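Local coordinates for protein putative glycosyl hydrolase (Parabacteroides distasonis, PDB 4QHZ) that probably acts as a glycoside hydrolase of the 3-keto-disaccharide hydrolase family and binds magnesium, at residues C[103-106]-C[107-111]. Sequence-based numbering, arbitrary orientation.
Sequences WQVP and TNITG
Pro106 and Ile109 are the ends of a type I beta turn, closed by a hydrogen bond of 3.1 Å from Ile109 N to Pro106 O. Thr107 and Asn108 fill the two corners of the turn, and both are exposed.

The apolar contact is between the buried side chains of Val105 and Ile109. Val105 CG1 is anti to the backbone N (chi1 -177°), which sets this methyl against Ile109 and leaves CG2 at the edge of the Trp103 ring, in its plane. CG1 meets Ile109 CB at 3.6 Å, and Ile109 CG1 lies equally near. The two side chains pass each other at a slant. Ile109 CD1 reaches back to Pro106 CD at a looser 4.3 Å. Ile109 CG2 lies 3.5 Å from Pro106 O, so the acceptor of the turn has a methyl beside it.

The end of Asn108 turns back to the CB-CG side of the Pro106 ring. Its CG sits between its own N and carbonyl carbon (chi1 70°), and OD1 comes to 3.5 Å from Pro106 CB. This is a van der Waals touch.

With an alanine at Ile109, Val105 CG1 would probably keep only the CB contact, and the gap left by CG1, CG2 and CD1 would lie beside Val105 and Pro106.

The turn leaves strand 97-104 of the antiparallel sheet, in a fold of the concanavalin clan. It starts the loop that leads to strand 119-123, where the chain comes to magnesium-binding Asn118 and Ser119. Ile109 also touches Arg116, and Val105 touches Asp133. One backbone bond closes the turn, while buried Val105 and Ile109 pack together and the polar corners stay at the surface.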
loop_
_atom_site.group_PDB
_atom_site.type_symbol
_atom_site.label_atom_id
_atom_site.label_comp_id
_atom_site.label_asym_id
_atom_site.label_seq_id
_atom_site.Cartn_x
_atom_site.Cartn_y
_atom_site.Cartn_z
ATOM N N TRP C 103 -14.493 24.824 10.946
ATOM C CA TRP C 103 -14.292 26.163 10.394
ATOM C C TRP C 103 -15.560 26.731 9.763
ATOM O O TRP C 103 -16.374 26.003 9.185
ATOM C CB TRP C 103 -13.146 26.173 9.374
ATOM C CG TRP C 103 -13.200 25.117 8.320
ATOM C CD1 TRP C 103 -12.743 23.841 8.427
ATOM C CD2 TRP C 103 -13.682 25.258 6.977
ATOM N NE1 TRP C 103 -12.942 23.161 7.247
ATOM C CE2 TRP C 103 -13.515 24.010 6.341
ATOM C CE3 TRP C 103 -14.273 26.303 6.264
ATOM C CZ2 TRP C 103 -13.904 23.785 5.015
ATOM C CZ3 TRP C 103 -14.666 26.079 4.950
ATOM C CH2 TRP C 103 -14.472 24.829 4.337
ATOM N N GLN C 104 -15.700 28.045 9.885
ATOM C CA GLN C 104 -16.904 28.752 9.485
ATOM C C GLN C 104 -16.582 29.860 8.508
ATOM O O GLN C 104 -15.779 30.745 8.808
ATOM C CB GLN C 104 -17.568 29.353 10.718
ATOM C CG GLN C 104 -18.891 30.048 10.455
ATOM C CD GLN C 104 -19.315 30.917 11.622
ATOM O OE1 GLN C 104 -18.534 31.739 12.107
ATOM N NE2 GLN C 104 -20.540 30.729 12.092
ATOM N N VAL C 105 -17.220 29.817 7.345
ATOM C CA VAL C 105 -17.185 30.936 6.416
ATOM C C VAL C 105 -18.216 31.946 6.909
ATOM O O VAL C 105 -19.362 31.579 7.157
ATOM C CB VAL C 105 -17.509 30.492 4.981
ATOM C CG1 VAL C 105 -17.406 31.666 4.013
ATOM C CG2 VAL C 105 -16.577 29.365 4.552
ATOM N N PRO C 106 -17.819 33.220 7.076
ATOM C CA PRO C 106 -18.768 34.189 7.637
ATOM C C PRO C 106 -19.918 34.477 6.668
ATOM O O PRO C 106 -19.738 34.378 5.455
ATOM C CB PRO C 106 -17.906 35.432 7.875
ATOM C CG PRO C 106 -16.800 35.321 6.879
ATOM C CD PRO C 106 -16.543 33.848 6.689
ATOM N N THR C 107 -21.082 34.830 7.205
ATOM C CA THR C 107 -22.279 35.028 6.381
ATOM C C THR C 107 -22.121 36.187 5.397
ATOM O O THR C 107 -22.796 36.212 4.372
ATOM C CB THR C 107 -23.536 35.277 7.240
ATOM O OG1 THR C 107 -23.302 36.365 8.136
ATOM C CG2 THR C 107 -23.889 34.040 8.047
ATOM N N ASN C 108 -21.241 37.140 5.709
ATOM C CA ASN C 108 -20.988 38.284 4.832
ATOM C C ASN C 108 -19.783 38.088 3.890
ATOM O O ASN C 108 -19.235 39.056 3.359
ATOM C CB ASN C 108 -20.830 39.562 5.671
ATOM C CG ASN C 108 -19.545 39.586 6.478
ATOM O OD1 ASN C 108 -18.860 38.574 6.620
ATOM N ND2 ASN C 108 -19.201 40.753 6.992
ATOM N N ILE C 109 -19.388 36.833 3.679
ATOM C CA ILE C 109 -18.285 36.489 2.781
ATOM C C ILE C 109 -18.461 37.084 1.383
ATOM O O ILE C 109 -19.573 37.175 0.862
ATOM C CB ILE C 109 -18.115 34.942 2.669
ATOM C CG1 ILE C 109 -16.842 34.567 1.900
ATOM C CG2 ILE C 109 -19.335 34.293 2.024
ATOM C CD1 ILE C 109 -15.559 34.936 2.617
ATOM N N THR C 110 -17.349 37.501 0.793
ATOM C CA THR C 110 -17.311 37.921 -0.600
ATOM C C THR C 110 -16.105 37.278 -1.268
ATOM O O THR C 110 -15.227 36.737 -0.590
ATOM C CB THR C 110 -17.206 39.449 -0.743
ATOM O OG1 THR C 110 -16.030 39.915 -0.067
ATOM C CG2 THR C 110 -18.432 40.131 -0.154
ATOM N N GLY C 111 -16.059 37.364 -2.595
ATOM C CA GLY C 111 -14.921 36.864 -3.361
ATOM C C GLY C 111 -15.263 35.675 -4.232
ATOM O O GLY C 111 -16.334 35.079 -4.102
#